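Local coordinates for ebony (Drosophila melanogaster, PDB 6DYR), which probably joins beta-alanine to amines such as histamine and dopamine, this chain being the C-terminal GNAT-like, amine-selecting domain of a larger synthetase related to non-ribosomal peptide synthetases, at residues L77-R82 / H121-G126; G158-N163 / A206-K211; D30-L35 / S91-V96. All coordinates share one frame; numbering follows the deposited sequence.

Interaction 1 (L77-R82 / H121-G126); sequences LNFDAR and HSFMMG. With HJD (N-[2-(1H-imidazol-5-yl)ethyl]-beta-alaninamide), chain B.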
loop_
_atom_site.group_PDB
_atom_site.type_symbol
_atom_site.label_atom_id
_atom_site.label_comp_id
_atom_site.label_asym_id
_atom_site.label_seq_id
_atom_site.Cartn_x
_atom_site.Cartn_y
_atom_site.Cartn_z
ATOM N N LEU A 77 6.037 1.637 -0.165
ATOM C CA LEU A 77 6.028 2.663 0.867
ATOM C C LEU A 77 5.613 2.024 2.185
ATOM O O LEU A 77 4.517 1.461 2.292
ATOM C CB LEU A 77 5.083 3.799 0.481
ATOM C CG LEU A 77 5.233 4.295 -0.961
ATOM C CD1 LEU A 77 4.329 5.489 -1.215
ATOM C CD2 LEU A 77 6.683 4.639 -1.274
ATOM N N ASN A 78 6.491 2.100 3.180
ATOM C CA ASN A 78 6.271 1.450 4.461
ATOM C C ASN A 78 6.387 2.462 5.587
ATOM O O ASN A 78 7.187 3.399 5.524
ATOM C CB ASN A 78 7.273 0.317 4.705
ATOM C CG ASN A 78 7.324 -0.667 3.562
ATOM O OD1 ASN A 78 6.349 -1.363 3.287
ATOM N ND2 ASN A 78 8.471 -0.738 2.894
ATOM N N PHE A 79 5.578 2.256 6.621
ATOM C CA PHE A 79 5.690 2.984 7.874
ATOM C C PHE A 79 5.572 2.001 9.027
ATOM O O PHE A 79 5.022 0.907 8.882
ATOM C CB PHE A 79 4.605 4.058 8.026
ATOM C CG PHE A 79 4.936 5.364 7.367
ATOM C CD1 PHE A 79 6.045 6.096 7.757
ATOM C CD2 PHE A 79 4.112 5.879 6.383
ATOM C CE1 PHE A 79 6.339 7.304 7.155
ATOM C CE2 PHE A 79 4.397 7.084 5.781
ATOM C CZ PHE A 79 5.511 7.800 6.167
ATOM N N ASP A 80 6.106 2.400 10.176
ATOM C CA ASP A 80 5.710 1.774 11.427
ATOM C C ASP A 80 4.229 2.045 11.644
ATOM O O ASP A 80 3.795 3.201 11.618
ATOM C CB ASP A 80 6.547 2.329 12.583
ATOM C CG ASP A 80 6.311 1.595 13.904
ATOM O OD1 ASP A 80 5.262 0.939 14.075
ATOM O OD2 ASP A 80 7.188 1.691 14.788
ATOM N N ALA A 81 3.446 0.979 11.829
ATOM C CA ALA A 81 2.000 1.144 11.929
ATOM C C ALA A 81 1.609 2.022 13.111
ATOM O O ALA A 81 0.588 2.716 13.054
ATOM C CB ALA A 81 1.319 -0.217 12.034
ATOM N N ARG A 82 2.402 2.006 14.182
ATOM C CA ARG A 82 2.155 2.833 15.354
ATOM C C ARG A 82 2.969 4.122 15.333
ATOM O O ARG A 82 3.147 4.755 16.379
ATOM C CB ARG A 82 2.447 2.038 16.626
ATOM C CG ARG A 82 1.757 0.685 16.660
ATOM C CD ARG A 82 1.802 0.065 18.046
ATOM N NE ARG A 82 1.160 -1.246 18.084
ATOM C CZ ARG A 82 -0.156 -1.434 18.031
ATOM N NH1 ARG A 82 -0.657 -2.660 18.073
ATOM N NH2 ARG A 82 -0.971 -0.394 17.925
ATOM N N HIS A 121 3.995 -1.500 8.622
ATOM C CA HIS A 121 2.801 -1.284 7.809
ATOM C C HIS A 121 3.242 -1.080 6.368
ATOM O O HIS A 121 3.755 -0.019 6.006
ATOM C CB HIS A 121 1.998 -0.089 8.316
ATOM C CG HIS A 121 0.629 0.017 7.718
ATOM N ND1 HIS A 121 -0.068 1.206 7.660
ATOM C CD2 HIS A 121 -0.175 -0.917 7.159
ATOM C CE1 HIS A 121 -1.241 0.999 7.087
ATOM N NE2 HIS A 121 -1.331 -0.281 6.773
ATOM N N SER A 122 3.063 -2.111 5.545
ATOM C CA SER A 122 3.242 -1.979 4.100
ATOM C C SER A 122 1.951 -1.393 3.544
ATOM O O SER A 122 1.069 -2.097 3.050
ATOM C CB SER A 122 3.582 -3.324 3.468
ATOM O OG SER A 122 3.555 -3.247 2.057
ATOM N N PHE A 123 1.834 -0.068 3.641
ATOM C CA PHE A 123 0.569 0.583 3.337
ATOM C C PHE A 123 0.384 0.885 1.856
ATOM O O PHE A 123 -0.758 1.057 1.415
ATOM C CB PHE A 123 0.421 1.877 4.151
ATOM C CG PHE A 123 1.273 3.010 3.659
ATOM C CD1 PHE A 123 2.589 3.128 4.066
ATOM C CD2 PHE A 123 0.753 3.968 2.800
ATOM C CE1 PHE A 123 3.378 4.173 3.616
ATOM C CE2 PHE A 123 1.536 5.016 2.347
ATOM C CZ PHE A 123 2.848 5.120 2.758
ATOM N N MET A 124 1.459 0.943 1.074
ATOM C CA MET A 124 1.312 1.243 -0.343
ATOM C C MET A 124 2.386 0.516 -1.137
ATOM O O MET A 124 3.549 0.466 -0.728
ATOM C CB MET A 124 1.379 2.753 -0.603
ATOM C CG MET A 124 0.475 3.224 -1.736
ATOM S SD MET A 124 0.024 4.968 -1.623
ATOM C CE MET A 124 -1.037 4.969 -0.181
ATOM N N MET A 125 1.980 -0.051 -2.269
ATOM C CA MET A 125 2.874 -0.774 -3.161
ATOM C C MET A 125 2.412 -0.536 -4.589
ATOM O O MET A 125 1.234 -0.733 -4.899
ATOM C CB MET A 125 2.886 -2.272 -2.831
ATOM C CG MET A 125 3.936 -3.078 -3.566
ATOM S SD MET A 125 4.125 -4.745 -2.898
ATOM C CE MET A 125 4.831 -4.407 -1.287
ATOM N N GLY A 126 3.327 -0.096 -5.450
ATOM C CA GLY A 126 2.976 0.223 -6.818
ATOM C C GLY A 126 4.061 -0.208 -7.782
ATOM O O GLY A 126 5.225 -0.394 -7.412
HETATM N N1 HJD B . -4.535 2.418 -0.287
HETATM C C2 HJD B . -4.892 1.218 -0.850
HETATM N N3 HJD B . -2.315 -1.498 -0.417
HETATM C C4 HJD B . -4.350 -0.086 -0.370
HETATM N N4 HJD B . 0.688 -5.048 0.302
HETATM C C5 HJD B . -3.062 -0.446 -1.083
HETATM C C6 HJD B . -1.078 -1.842 -0.789
HETATM C C1 HJD B . -5.752 1.528 -1.856
HETATM C C3 HJD B . -5.181 3.386 -0.944
HETATM C C7 HJD B . -0.332 -2.800 0.112
HETATM C C8 HJD B . 0.055 -4.084 -0.595
HETATM N N2 HJD B . -5.930 2.894 -1.904
HETATM O O1 HJD B . -0.552 -1.379 -1.799
#
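Strand segment 77-80 meets strand 121-126 in an antiparallel pair whose short axes approach to 4.9 Å and make 141° between their directions, with L77 opposite M124 and F79 opposite H121. In the GNAT-like fold of this domain these are central strands of the mixed sheet, and the pairing is a worked example of how one extra residue in 121-126 breaks the step of an antiparallel pair. F79 and H121 exchange two regular backbone bonds, the one from H121 N to F79 O being short at 2.6 Å. Further along the register shifts: F123 and M124 both face L77, a classic beta bulge, and L77 O receives only weak bonds from their two amides, while L77 N still donates to M124 O at 2.8 Å.

The F123 side chain departs from the bulge. Its CG sits between backbone N and carbonyl carbon (chi1 74°), which carries the ring back across strand 77-80. There CZ rests on L77 CB at 3.5 Å and CE1 meets F79 CD2 at 3.3 Å; the two phenyl planes are nearly parallel, 16° apart, but displaced so that little of one ring lies over the other. F123 CB in turn lies over one face of the H121 imidazole, toward its rim, and the NE2 of that ring bonds to E104. L77 and M124 project together from the same face, CB beside CB, and helix 14-25 packs on both. N78 takes the other face of the sheet: its OD1 lies against S122 CA at 3.3 Å, while its ND2 is held by L60 O. Next to the bulge, M125 presents its amide to the bound beta-alanyl-histamine, making a weak, bent bond from M125 N to HJD O1 of 2.9 Å.

Interaction 2 (G158-N163 / A206-K211); sequences GIFTTN and AIVHWK. With HJD (N-[2-(1H-imidazol-5-yl)ethyl]-beta-alaninamide), chain B.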
loop_
_atom_site.group_PDB
_atom_site.type_symbol
_atom_site.label_atom_id
_atom_site.label_comp_id
_atom_site.label_asym_id
_atom_site.label_seq_id
_atom_site.Cartn_x
_atom_site.Cartn_y
_atom_site.Cartn_z
ATOM N N GLY A 158 6.365 -8.218 12.517
ATOM C CA GLY A 158 5.622 -8.753 11.392
ATOM C C GLY A 158 5.258 -7.654 10.424
ATOM O O GLY A 158 5.429 -6.464 10.701
ATOM N N ILE A 159 4.745 -8.078 9.273
ATOM C CA ILE A 159 4.326 -7.184 8.202
ATOM C C ILE A 159 2.806 -7.119 8.210
ATOM O O ILE A 159 2.133 -8.152 8.309
ATOM C CB ILE A 159 4.857 -7.653 6.836
ATOM C CG1 ILE A 159 6.384 -7.630 6.832
ATOM C CG2 ILE A 159 4.301 -6.788 5.715
ATOM C CD1 ILE A 159 6.998 -8.142 5.548
ATOM N N PHE A 160 2.272 -5.905 8.101
ATOM C CA PHE A 160 0.847 -5.633 8.230
ATOM C C PHE A 160 0.403 -4.825 7.024
ATOM O O PHE A 160 1.041 -3.825 6.679
ATOM C CB PHE A 160 0.580 -4.868 9.527
ATOM C CG PHE A 160 -0.870 -4.618 9.822
ATOM C CD1 PHE A 160 -1.750 -5.670 10.005
ATOM C CD2 PHE A 160 -1.340 -3.323 9.971
ATOM C CE1 PHE A 160 -3.080 -5.433 10.306
ATOM C CE2 PHE A 160 -2.665 -3.080 10.274
ATOM C CZ PHE A 160 -3.538 -4.137 10.440
ATOM N N THR A 161 -0.676 -5.257 6.377
ATOM C CA THR A 161 -1.129 -4.561 5.184
ATOM C C THR A 161 -2.578 -4.920 4.900
ATOM O O THR A 161 -3.057 -5.988 5.291
ATOM C CB THR A 161 -0.260 -4.899 3.966
ATOM O OG1 THR A 161 -0.739 -4.176 2.830
ATOM C CG2 THR A 161 -0.313 -6.390 3.661
ATOM N N THR A 162 -3.265 -4.011 4.217
ATOM C CA THR A 162 -4.599 -4.254 3.687
ATOM C C THR A 162 -4.495 -4.337 2.172
ATOM O O THR A 162 -4.080 -3.371 1.522
ATOM C CB THR A 162 -5.569 -3.151 4.103
ATOM O OG1 THR A 162 -5.692 -3.152 5.526
ATOM C CG2 THR A 162 -6.941 -3.383 3.495
ATOM N N ASN A 163 -4.852 -5.489 1.619
ATOM C CA ASN A 163 -4.733 -5.736 0.189
ATOM C C ASN A 163 -6.094 -5.552 -0.464
ATOM O O ASN A 163 -7.069 -6.210 -0.084
ATOM C CB ASN A 163 -4.168 -7.131 -0.068
ATOM C CG ASN A 163 -2.691 -7.211 0.243
ATOM O OD1 ASN A 163 -1.915 -6.367 -0.197
ATOM N ND2 ASN A 163 -2.297 -8.206 1.024
ATOM N N ALA A 206 -11.671 -6.257 0.784
ATOM C CA ALA A 206 -10.519 -5.571 1.362
ATOM C C ALA A 206 -9.994 -6.498 2.448
ATOM O O ALA A 206 -10.581 -6.596 3.530
ATOM C CB ALA A 206 -10.892 -4.202 1.919
ATOM N N ILE A 207 -8.910 -7.204 2.151
ATOM C CA ILE A 207 -8.377 -8.214 3.054
ATOM C C ILE A 207 -7.218 -7.614 3.835
ATOM O O ILE A 207 -6.268 -7.077 3.251
ATOM C CB ILE A 207 -7.945 -9.476 2.296
ATOM C CG1 ILE A 207 -9.097 -9.979 1.416
ATOM C CG2 ILE A 207 -7.519 -10.545 3.284
ATOM C CD1 ILE A 207 -8.786 -11.255 0.649
ATOM N N VAL A 208 -7.309 -7.699 5.157
ATOM C CA VAL A 208 -6.252 -7.249 6.052
ATOM C C VAL A 208 -5.313 -8.421 6.282
ATOM O O VAL A 208 -5.724 -9.462 6.805
ATOM C CB VAL A 208 -6.832 -6.736 7.377
ATOM C CG1 VAL A 208 -5.729 -6.485 8.381
ATOM C CG2 VAL A 208 -7.645 -5.478 7.144
ATOM N N HIS A 209 -4.057 -8.264 5.887
ATOM C CA HIS A 209 -3.096 -9.346 5.987
ATOM C C HIS A 209 -2.044 -9.039 7.042
ATOM O O HIS A 209 -1.819 -7.886 7.421
ATOM C CB HIS A 209 -2.431 -9.621 4.636
ATOM C CG HIS A 209 -3.245 -10.495 3.734
ATOM N ND1 HIS A 209 -3.833 -10.031 2.578
ATOM C CD2 HIS A 209 -3.578 -11.804 3.826
ATOM C CE1 HIS A 209 -4.481 -11.020 1.988
ATOM N NE2 HIS A 209 -4.346 -12.106 2.728
ATOM N N TRP A 210 -1.404 -10.106 7.512
ATOM C CA TRP A 210 -0.407 -10.022 8.569
ATOM C C TRP A 210 0.408 -11.304 8.551
ATOM O O TRP A 210 -0.160 -12.399 8.599
ATOM C CB TRP A 210 -1.076 -9.813 9.935
ATOM C CG TRP A 210 -0.200 -10.099 11.129
ATOM C CD1 TRP A 210 -0.196 -11.235 11.885
ATOM C CD2 TRP A 210 0.780 -9.227 11.712
ATOM N NE1 TRP A 210 0.727 -11.129 12.898
ATOM C CE2 TRP A 210 1.340 -9.906 12.814
ATOM C CE3 TRP A 210 1.239 -7.941 11.411
ATOM C CZ2 TRP A 210 2.335 -9.344 13.613
ATOM C CZ3 TRP A 210 2.227 -7.383 12.206
ATOM C CH2 TRP A 210 2.763 -8.084 13.295
ATOM N N LYS A 211 1.727 -11.165 8.455
ATOM C CA LYS A 211 2.636 -12.296 8.570
ATOM C C LYS A 211 3.729 -11.951 9.564
ATOM O O LYS A 211 4.386 -10.915 9.431
ATOM C CB LYS A 211 3.259 -12.670 7.221
ATOM C CG LYS A 211 4.362 -13.710 7.351
ATOM C CD LYS A 211 4.657 -14.403 6.038
ATOM C CE LYS A 211 5.283 -13.462 5.038
ATOM N NZ LYS A 211 5.560 -14.179 3.763
HETATM N N1 HJD B . -4.535 2.418 -0.287
HETATM C C2 HJD B . -4.892 1.218 -0.850
HETATM N N3 HJD B . -2.315 -1.498 -0.417
HETATM C C4 HJD B . -4.350 -0.086 -0.370
HETATM N N4 HJD B . 0.688 -5.048 0.302
HETATM C C5 HJD B . -3.062 -0.446 -1.083
HETATM C C6 HJD B . -1.078 -1.842 -0.789
HETATM C C1 HJD B . -5.752 1.528 -1.856
HETATM C C3 HJD B . -5.181 3.386 -0.944
HETATM C C7 HJD B . -0.332 -2.800 0.112
HETATM C C8 HJD B . 0.055 -4.084 -0.595
HETATM N N2 HJD B . -5.930 2.894 -1.904
HETATM O O1 HJD B . -0.552 -1.379 -1.799
#
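N163 and H209 cross at about a right angle, amide and imidazole planes 48° apart. N163 ND2 donates to H209 ND1 at 2.8 Å; the imidazole nitrogen lies in the amide plane, whereas the amide nitrogen stands tilted 35° from the ring plane. I207 CG2 lies over one face of that ring, toward its rim. With ND2 engaged, the amide offers OD1 to the ligand's terminal amine, a weak bond of 3.0 Å between N163 OD1 and HJD N4. Cut back to alanine, this position would probably leave H209 ND1 without its donor and the ligand amine with one acceptor fewer, T161 OG1, itself bonded to S122 O, being the other.

These strands, antiparallel in the half of the GNAT-like sheet beyond strand 119-127, are joined by three pairs of backbone bonds, and the ligand's amide N3 donates to T162 O at 3.2 Å. On the face shared with helix 93-111, F160 extends anti to its amide nitrogen (chi1 -176°), bringing CE1 to 3.4 Å from V208 CG1. F160 CB meets the edge of the W210 indole near CE3, at 3.7 Å. The far end of the indole reaches G158, CH2 standing 3.5 Å from G158 CA, where any beta carbon would collide with it.

Interaction 3 (D30-L35 / S91-V96); sequences DLEQWL and SKLLIV. With HJD (N-[2-(1H-imidazol-5-yl)ethyl]-beta-alaninamide), chain B.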
loop_
_atom_site.group_PDB
_atom_site.type_symbol
_atom_site.label_atom_id
_atom_site.label_comp_id
_atom_site.label_asym_id
_atom_site.label_seq_id
_atom_site.Cartn_x
_atom_site.Cartn_y
_atom_site.Cartn_z
ATOM N N ASP A 30 -8.936 -0.438 -7.132
ATOM C CA ASP A 30 -10.162 -1.186 -6.884
ATOM C C ASP A 30 -11.116 -0.427 -5.971
ATOM O O ASP A 30 -12.333 -0.625 -6.049
ATOM C CB ASP A 30 -9.822 -2.550 -6.288
ATOM C CG ASP A 30 -8.733 -3.268 -7.065
ATOM O OD1 ASP A 30 -7.584 -2.772 -7.076
ATOM O OD2 ASP A 30 -9.027 -4.324 -7.670
ATOM N N LEU A 31 -10.592 0.433 -5.099
ATOM C CA LEU A 31 -11.438 1.240 -4.228
ATOM C C LEU A 31 -11.757 2.600 -4.838
ATOM O O LEU A 31 -12.893 3.076 -4.727
ATOM C CB LEU A 31 -10.765 1.430 -2.867
ATOM C CG LEU A 31 -10.710 0.224 -1.930
ATOM C CD1 LEU A 31 -10.082 0.628 -0.604
ATOM C CD2 LEU A 31 -12.098 -0.349 -1.709
ATOM N N GLU A 32 -10.774 3.228 -5.487
ATOM C CA GLU A 32 -10.944 4.572 -6.029
ATOM C C GLU A 32 -11.873 4.605 -7.234
ATOM O O GLU A 32 -12.447 5.661 -7.525
ATOM C CB GLU A 32 -9.581 5.159 -6.412
ATOM C CG GLU A 32 -8.731 5.624 -5.235
ATOM C CD GLU A 32 -8.105 4.493 -4.430
ATOM O OE1 GLU A 32 -7.171 4.775 -3.650
ATOM O OE2 GLU A 32 -8.539 3.329 -4.561
ATOM N N GLN A 33 -12.025 3.485 -7.948
ATOM C CA GLN A 33 -12.897 3.468 -9.118
ATOM C C GLN A 33 -14.346 3.749 -8.742
ATOM O O GLN A 33 -15.118 4.246 -9.570
ATOM C CB GLN A 33 -12.793 2.122 -9.831
ATOM C CG GLN A 33 -13.230 0.948 -8.969
ATOM C CD GLN A 33 -13.109 -0.384 -9.677
ATOM O OE1 GLN A 33 -12.885 -1.416 -9.041
ATOM N NE2 GLN A 33 -13.261 -0.373 -10.996
ATOM N N TRP A 34 -14.731 3.446 -7.507
ATOM C CA TRP A 34 -16.105 3.629 -7.068
ATOM C C TRP A 34 -16.370 5.020 -6.511
ATOM O O TRP A 34 -17.536 5.380 -6.315
ATOM C CB TRP A 34 -16.459 2.561 -6.030
ATOM C CG TRP A 34 -16.130 1.190 -6.522
ATOM C CD1 TRP A 34 -15.154 0.361 -6.054
ATOM C CD2 TRP A 34 -16.753 0.504 -7.613
ATOM N NE1 TRP A 34 -15.142 -0.809 -6.778
ATOM C CE2 TRP A 34 -16.114 -0.744 -7.741
ATOM C CE3 TRP A 34 -17.796 0.819 -8.487
ATOM C CZ2 TRP A 34 -16.485 -1.675 -8.707
ATOM C CZ3 TRP A 34 -18.162 -0.103 -9.444
ATOM C CH2 TRP A 34 -17.509 -1.335 -9.547
ATOM N N LEU A 35 -15.325 5.806 -6.262
ATOM C CA LEU A 35 -15.467 7.199 -5.872
ATOM C C LEU A 35 -15.507 8.136 -7.073
ATOM O O LEU A 35 -15.394 9.353 -6.897
ATOM C CB LEU A 35 -14.325 7.605 -4.936
ATOM C CG LEU A 35 -14.186 6.783 -3.653
ATOM C CD1 LEU A 35 -12.993 7.254 -2.839
ATOM C CD2 LEU A 35 -15.460 6.853 -2.831
ATOM N N SER A 91 -9.405 15.400 0.250
ATOM C CA SER A 91 -9.930 14.890 -1.008
ATOM C C SER A 91 -10.841 13.709 -0.704
ATOM O O SER A 91 -10.973 13.280 0.446
ATOM C CB SER A 91 -8.801 14.479 -1.963
ATOM O OG SER A 91 -8.083 13.363 -1.461
ATOM N N LYS A 92 -11.477 13.174 -1.747
ATOM C CA LYS A 92 -12.326 12.008 -1.549
ATOM C C LYS A 92 -11.528 10.759 -1.199
ATOM O O LYS A 92 -12.132 9.740 -0.850
ATOM C CB LYS A 92 -13.183 11.760 -2.791
ATOM C CG LYS A 92 -14.383 12.695 -2.900
ATOM C CD LYS A 92 -15.290 12.568 -1.679
ATOM C CE LYS A 92 -16.507 13.477 -1.783
ATOM N NZ LYS A 92 -17.489 13.248 -0.682
ATOM N N LEU A 93 -10.197 10.815 -1.278
ATOM C CA LEU A 93 -9.350 9.739 -0.778
ATOM C C LEU A 93 -9.419 9.592 0.735
ATOM O O LEU A 93 -8.952 8.577 1.260
ATOM C CB LEU A 93 -7.894 9.968 -1.191
ATOM C CG LEU A 93 -7.545 9.853 -2.673
ATOM C CD1 LEU A 93 -6.046 10.036 -2.855
ATOM C CD2 LEU A 93 -8.003 8.516 -3.220
ATOM N N LEU A 94 -9.965 10.583 1.444
ATOM C CA LEU A 94 -10.162 10.443 2.883
ATOM C C LEU A 94 -11.070 9.260 3.196
ATOM O O LEU A 94 -10.858 8.547 4.184
ATOM C CB LEU A 94 -10.742 11.734 3.460
ATOM C CG LEU A 94 -11.183 11.709 4.928
ATOM C CD1 LEU A 94 -9.998 11.441 5.844
ATOM C CD2 LEU A 94 -11.887 13.008 5.307
ATOM N N ILE A 95 -12.086 9.036 2.361
ATOM C CA ILE A 95 -12.966 7.888 2.547
ATOM C C ILE A 95 -12.182 6.592 2.401
ATOM O O ILE A 95 -12.402 5.629 3.146
ATOM C CB ILE A 95 -14.142 7.952 1.556
ATOM C CG1 ILE A 95 -14.950 9.236 1.770
ATOM C CG2 ILE A 95 -15.020 6.721 1.698
ATOM C CD1 ILE A 95 -16.049 9.449 0.752
ATOM N N VAL A 96 -11.253 6.548 1.442
ATOM C CA VAL A 96 -10.432 5.355 1.250
ATOM C C VAL A 96 -9.615 5.066 2.501
ATOM O O VAL A 96 -9.618 3.946 3.023
ATOM C CB VAL A 96 -9.529 5.513 0.013
ATOM C CG1 VAL A 96 -8.394 4.503 0.054
ATOM C CG2 VAL A 96 -10.336 5.336 -1.261
HETATM N N1 HJD B . -4.535 2.418 -0.287
HETATM C C2 HJD B . -4.892 1.218 -0.850
HETATM N N3 HJD B . -2.315 -1.498 -0.417
HETATM C C4 HJD B . -4.350 -0.086 -0.370
HETATM N N4 HJD B . 0.688 -5.048 0.302
HETATM C C5 HJD B . -3.062 -0.446 -1.083
HETATM C C6 HJD B . -1.078 -1.842 -0.789
HETATM C C1 HJD B . -5.752 1.528 -1.856
HETATM C C3 HJD B . -5.181 3.386 -0.944
HETATM C C7 HJD B . -0.332 -2.800 0.112
HETATM C C8 HJD B . 0.055 -4.084 -0.595
HETATM N N2 HJD B . -5.930 2.894 -1.904
HETATM O O1 HJD B . -0.552 -1.379 -1.799
#
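L35 and V96 form the tight half of this contact, a loop with a short 3-10 turn lying against the first turn of helix 93-111. L35 CD1 fits between the backbone and a side chain of the helix, 3.3 Å from K92 O and 3.6 Å from V96 CG2, and L31 CB adds a slacker touch on the same V96 methyl. Looser still, L35 CD2 only brushes I95 CD1 at 4.5 Å. The solvent side belongs to K92, which begins toward the loop but carries its aliphatic chain and amine away from it into an exposed position.

On the buried side E32 crosses both L93 and V96 at about right angles. Its CG packs on L93 CD2 at 3.6 Å, and the bend at chi2 (74°) swings the carboxylate round to the ligand's imidazole, E32 OE1 standing 2.9 Å from HJD N2. V96 serves two surfaces, with CG2 turned to the loop and CG1 against the imidazole, 3.5 Å from HJD N2. In this way the loop and the helix line the imidazole end of the pocket together. An acidic oxygen set among leucine and valine methyls is consistent with recognition of the polar imidazole edge of histamine.

Interactions 1 and 2 belong to one sheet: strands 119-127 and 158-163 are neighbours, joined by S122 N to F160 O and by T161 OG1 to S122 O, so the two contacts touch. Both are buried and bound chiefly by backbone hydrogen bonds, one broken by its bulge, the other regular. Interaction 3 lies farther from the chain's centre, about 18 Å and 19 Å from them between centres; it joins a loop to a helix chiefly through apolar contacts, with the E32 carboxylate turned to the ligand, and has an exposed margin. All three meet on the ligand: 121-126 and 158-163 supply polar groups to its terminal amine and central amide, while E32 and V96 meet its imidazole.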